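Local atomic coordinates of oxidase/hydroxylase (Streptomyces hygroscopicus subsp. hygroscopicus, PDB entry 4XCB), a protein that probably acts as a metal- and 2-oxoglutarate-dependent oxygenase, with hygromycin B bound beside nickel and 2-oxoglutarate in its double-stranded beta-helix. Residues T126-Y129 and L134-P137; G30-F35 and V195-V200. All blocks are in the same frame, centred on the assembly; numbering follows the deposited sequence.

Contact 1: residues T126-Y129 and L134-P137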
loop_
_atom_site.group_PDB
_atom_site.type_symbol
_atom_site.label_atom_id
_atom_site.label_comp_id
_atom_site.label_asym_id
_atom_site.label_seq_id
_atom_site.Cartn_x
_atom_site.Cartn_y
_atom_site.Cartn_z
ATOM N N THR A 126 -4.334 -11.830 0.227
ATOM C CA THR A 126 -3.815 -10.475 0.154
ATOM C C THR A 126 -4.355 -9.664 1.332
ATOM O O THR A 126 -5.566 -9.511 1.511
ATOM C CB THR A 126 -4.168 -9.841 -1.206
ATOM O OG1 THR A 126 -3.414 -10.495 -2.238
ATOM C CG2 THR A 126 -3.833 -8.383 -1.223
ATOM N N HIS A 127 -3.446 -9.169 2.164
ATOM C CA HIS A 127 -3.850 -8.596 3.424
ATOM C C HIS A 127 -3.401 -7.155 3.553
ATOM O O HIS A 127 -2.551 -6.674 2.796
ATOM C CB HIS A 127 -3.302 -9.435 4.576
ATOM C CG HIS A 127 -1.818 -9.587 4.543
ATOM N ND1 HIS A 127 -0.979 -8.798 5.296
ATOM C CD2 HIS A 127 -1.021 -10.421 3.838
ATOM C CE1 HIS A 127 0.273 -9.144 5.061
ATOM N NE2 HIS A 127 0.277 -10.126 4.178
ATOM N N THR A 128 -4.002 -6.454 4.496
ATOM C CA THR A 128 -3.680 -5.052 4.648
ATOM C C THR A 128 -3.803 -4.610 6.101
ATOM O O THR A 128 -4.001 -5.424 7.011
ATOM C CB THR A 128 -4.581 -4.206 3.708
ATOM O OG1 THR A 128 -4.134 -2.849 3.653
ATOM C CG2 THR A 128 -6.005 -4.235 4.161
ATOM N N TYR A 129 -3.622 -3.315 6.299
ATOM C CA TYR A 129 -3.645 -2.684 7.609
ATOM C C TYR A 129 -4.286 -1.311 7.472
ATOM O O TYR A 129 -4.027 -0.590 6.505
ATOM C CB TYR A 129 -2.215 -2.562 8.190
ATOM C CG TYR A 129 -2.151 -1.684 9.411
ATOM C CD1 TYR A 129 -1.941 -0.317 9.302
ATOM C CD2 TYR A 129 -2.314 -2.222 10.677
ATOM C CE1 TYR A 129 -1.907 0.490 10.416
ATOM C CE2 TYR A 129 -2.274 -1.427 11.794
ATOM C CZ TYR A 129 -2.055 -0.069 11.661
ATOM O OH TYR A 129 -2.018 0.712 12.794
ATOM N N LEU A 134 -5.295 -4.936 11.773
ATOM C CA LEU A 134 -4.937 -5.860 10.698
ATOM C C LEU A 134 -6.170 -6.412 10.012
ATOM O O LEU A 134 -7.176 -6.705 10.656
ATOM C CB LEU A 134 -4.118 -7.023 11.223
ATOM C CG LEU A 134 -2.707 -6.637 11.655
ATOM C CD1 LEU A 134 -2.217 -7.694 12.614
ATOM C CD2 LEU A 134 -1.788 -6.533 10.455
ATOM N N TYR A 135 -6.072 -6.550 8.695
ATOM C CA TYR A 135 -7.118 -7.161 7.897
ATOM C C TYR A 135 -6.512 -8.282 7.045
ATOM O O TYR A 135 -6.047 -8.042 5.940
ATOM C CB TYR A 135 -7.805 -6.108 7.017
ATOM C CG TYR A 135 -8.544 -5.058 7.807
ATOM C CD1 TYR A 135 -9.844 -5.288 8.254
ATOM C CD2 TYR A 135 -7.953 -3.844 8.111
ATOM C CE1 TYR A 135 -10.547 -4.325 8.969
ATOM C CE2 TYR A 135 -8.647 -2.866 8.830
ATOM C CZ TYR A 135 -9.940 -3.120 9.262
ATOM O OH TYR A 135 -10.642 -2.184 9.992
ATOM N N CYS A 136 -6.486 -9.501 7.583
ATOM C CA CYS A 136 -5.985 -10.657 6.837
ATOM C C CYS A 136 -7.146 -11.551 6.472
ATOM O O CYS A 136 -7.855 -12.023 7.351
ATOM C CB CYS A 136 -4.965 -11.454 7.650
ATOM S SG CYS A 136 -3.638 -10.443 8.328
ATOM N N PRO A 137 -7.344 -11.792 5.175
ATOM C CA PRO A 137 -8.584 -12.488 4.813
ATOM C C PRO A 137 -8.557 -14.008 5.022
ATOM O O PRO A 137 -9.636 -14.602 5.030
ATOM C CB PRO A 137 -8.748 -12.143 3.333
ATOM C CG PRO A 137 -7.366 -11.948 2.849
ATOM C CD PRO A 137 -6.596 -11.335 3.992
#

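Contact 2: residues G30-F35 and V195-V200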
loop_
_atom_site.group_PDB
_atom_site.type_symbol
_atom_site.label_atom_id
_atom_site.label_comp_id
_atom_site.label_asym_id
_atom_site.label_seq_id
_atom_site.Cartn_x
_atom_site.Cartn_y
_atom_site.Cartn_z
ATOM N N GLY A 30 -5.543 -32.148 29.746
ATOM C CA GLY A 30 -6.775 -32.918 29.707
ATOM C C GLY A 30 -7.567 -32.691 28.429
ATOM O O GLY A 30 -8.149 -33.618 27.857
ATOM N N GLU A 31 -7.602 -31.444 27.976
ATOM C CA GLU A 31 -8.322 -31.127 26.751
ATOM C C GLU A 31 -7.627 -31.742 25.553
ATOM O O GLU A 31 -8.267 -32.297 24.662
ATOM C CB GLU A 31 -8.436 -29.624 26.555
ATOM C CG GLU A 31 -9.245 -28.913 27.598
ATOM C CD GLU A 31 -9.389 -27.454 27.266
ATOM O OE1 GLU A 31 -8.507 -26.667 27.663
ATOM O OE2 GLU A 31 -10.367 -27.099 26.580
ATOM N N VAL A 32 -6.307 -31.601 25.527
ATOM C CA VAL A 32 -5.492 -32.234 24.506
ATOM C C VAL A 32 -5.760 -33.736 24.468
ATOM O O VAL A 32 -5.922 -34.321 23.394
ATOM C CB VAL A 32 -4.006 -31.978 24.755
ATOM C CG1 VAL A 32 -3.172 -32.905 23.924
ATOM C CG2 VAL A 32 -3.674 -30.518 24.460
ATOM N N GLU A 33 -5.840 -34.350 25.645
ATOM C CA GLU A 33 -6.192 -35.764 25.730
ATOM C C GLU A 33 -7.561 -36.053 25.108
ATOM O O GLU A 33 -7.721 -37.047 24.399
ATOM C CB GLU A 33 -6.166 -36.234 27.183
ATOM C CD GLU A 33 -4.766 -36.852 29.181
ATOM O OE2 GLU A 33 -4.013 -36.241 29.964
ATOM N N SER A 34 -8.530 -35.177 25.363
ATOM C CA SER A 34 -9.867 -35.303 24.787
ATOM C C SER A 34 -9.817 -35.238 23.262
ATOM O O SER A 34 -10.489 -36.000 22.572
ATOM C CB SER A 34 -10.781 -34.207 25.338
ATOM O OG SER A 34 -11.979 -34.116 24.593
ATOM N N PHE A 35 -9.014 -34.318 22.734
ATOM C CA PHE A 35 -8.916 -34.173 21.284
ATOM C C PHE A 35 -8.217 -35.389 20.647
ATOM O O PHE A 35 -8.642 -35.887 19.606
ATOM C CB PHE A 35 -8.166 -32.884 20.930
ATOM C CG PHE A 35 -8.829 -31.624 21.425
ATOM C CD1 PHE A 35 -10.205 -31.502 21.479
ATOM C CD2 PHE A 35 -8.058 -30.550 21.822
ATOM C CE1 PHE A 35 -10.804 -30.319 21.918
ATOM C CE2 PHE A 35 -8.646 -29.376 22.268
ATOM C CZ PHE A 35 -10.013 -29.261 22.326
ATOM N N VAL A 195 6.988 -26.162 19.072
ATOM C CA VAL A 195 5.744 -26.016 19.818
ATOM C C VAL A 195 5.539 -27.153 20.801
ATOM O O VAL A 195 6.144 -28.217 20.668
ATOM C CB VAL A 195 4.503 -25.955 18.871
ATOM C CG1 VAL A 195 4.491 -24.655 18.075
ATOM C CG2 VAL A 195 4.473 -27.156 17.944
ATOM N N ARG A 196 4.666 -26.920 21.777
ATOM C CA ARG A 196 4.256 -27.952 22.723
ATOM C C ARG A 196 2.805 -28.310 22.486
ATOM O O ARG A 196 2.054 -27.508 21.922
ATOM C CB ARG A 196 4.458 -27.482 24.164
ATOM C CG ARG A 196 5.917 -27.304 24.526
ATOM C CD ARG A 196 6.631 -28.640 24.669
ATOM N NE ARG A 196 7.908 -28.456 25.354
ATOM C CZ ARG A 196 8.709 -29.440 25.755
ATOM N NH1 ARG A 196 8.378 -30.708 25.547
ATOM N NH2 ARG A 196 9.850 -29.148 26.371
ATOM N N SER A 197 2.430 -29.524 22.875
ATOM C CA SER A 197 1.051 -29.977 22.800
ATOM C C SER A 197 0.158 -28.990 23.554
ATOM O O SER A 197 0.434 -28.655 24.707
ATOM C CB SER A 197 0.942 -31.403 23.371
ATOM O OG SER A 197 -0.388 -31.871 23.323
ATOM N N GLY A 198 -0.887 -28.494 22.891
ATOM C CA GLY A 198 -1.775 -27.521 23.507
ATOM C C GLY A 198 -1.525 -26.083 23.087
ATOM O O GLY A 198 -2.327 -25.184 23.384
ATOM N N ASP A 199 -0.407 -25.856 22.405
ATOM C CA ASP A 199 -0.118 -24.551 21.818
ATOM C C ASP A 199 -0.973 -24.306 20.582
ATOM O O ASP A 199 -1.353 -25.247 19.884
ATOM C CB ASP A 199 1.350 -24.434 21.399
ATOM C CG ASP A 199 2.321 -24.440 22.564
ATOM O OD1 ASP A 199 1.895 -24.317 23.736
ATOM O OD2 ASP A 199 3.541 -24.536 22.283
ATOM N N VAL A 200 -1.227 -23.035 20.296
ATOM C CA VAL A 200 -1.905 -22.624 19.067
ATOM C C VAL A 200 -0.927 -21.805 18.217
ATOM O O VAL A 200 -0.313 -20.873 18.721
ATOM C CB VAL A 200 -3.144 -21.783 19.373
ATOM C CG1 VAL A 200 -3.735 -21.210 18.094
ATOM C CG2 VAL A 200 -4.197 -22.630 20.105
#

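Contact 1: residues T126-Y129 and L134-P137
The beta hairpin formed by strands 128-130 and 133-135 brings 126-129 alongside 134-137, antiparallel. Thr-128 and Tyr-135 make its hydrogen-bonded pair: Thr-128 N donates to Tyr-135 O at 3.0 Å, and Tyr-135 N returns a bond to Thr-128 O at 2.9 Å. Both run nearly straight. On the face of this pair Thr-128 CG2 rests on Tyr-135 CB at 3.9 Å, the two side chains crossing at a slant. Tyr-129 and Leu-134, the non-hydrogen-bonded pair, lie on the other face, CD2 of the ring meeting CD2 of the leucine at 4.3 Å. Past the strands the chains stay together. His-127 CB faces 134-137 and touches Cys-136 SG at 3.9 Å; with CG between backbone N and carbonyl carbon (chi1 57°), the ring leads away from that segment, and its NE2 is bonded to His-163 O. The sulfur approaches the imidazole obliquely. At the open end the Pro-137 ring lies against the Thr-126 carbonyl, CD 3.2 Å from Thr-126 O, and also reaches His-127 CB. Replacing this proline with an alanine removes CD and CG, and would probably leave the Thr-126 carbonyl and His-127 CB without the surface they pack on. Other subunits cover the hairpin: Tyr-135 OH bonds Gly-120 N of the second, and Tyr-129 OH bonds Asp-131 OD1 of the fourth. Two backbone bonds thus set the register, van der Waals contacts, some of them carbon against carbonyl oxygen, fill in around them, and the two tyrosine hydroxyls carry polar links to neighbouring subunits.

Contact 2: residues G30-F35 and V195-V200
Val-32, on helix 29-40, points its side chain at the type II beta turn Arg-196 to Asp-199, which leads into strand 200-204 of the larger sheet of this double-stranded beta-helix. The valine meets the turn with both methyls. CG1, anti to the backbone N (chi1 166°), comes up to Ser-197 OG at 3.0 Å, a tight approach for a methyl and a hydroxyl. CG2 sits over the backbone of the turn, 3.7 Å from Gly-198 CA. Ser-197 reaches back in the same fashion: its OG is extended away from its own N (chi1 180°), and the hydroxyl ends up against the pair of methyls. Gly-198 follows with a positive phi of 101°, where any CB would collide with the carbonyl O of Ser-197; a CB would also come close to Val-32 CG2. Beside the serine hydroxyl, Val-32 CG2 therefore packs directly on the Gly-198 backbone. Asp-147 steadies the turn from outside, with a salt bridge to Arg-196 NH1 and a hydrogen bond to Ser-197 N. Within it, Asp-199 N bonds Arg-196 O, and Asp-199 OD2 accepts Arg-196 N at 2.7 Å, the donor standing well above the carboxylate plane.

Overall arrangement
Contact 1 and contact 2 pack separate outlying parts of one chain, their centres 28 Å apart and their nearest atoms about 14 Å apart. In sequence, the hairpin of contact 1 falls between the helix and the turn that contact 2 brings together. Strand 200-204 connects both with the catalytic region: it starts in segment 195-200, and its Asn-204 touches His-127 and Cys-136. The side chain of Cys-136 lies about 8 Å from that of Glu-205, an iron-binding residue, and the side chain of Pro-137 about 11 Å from the bound hygromycin B variant. At contact 2, Gly-198 is about 6 Å from the side chain of Tyr-144, which binds 2-oxoglutarate. The side chain of Ser-197 stays about 13 Å from the bound 2-oxoglutarate.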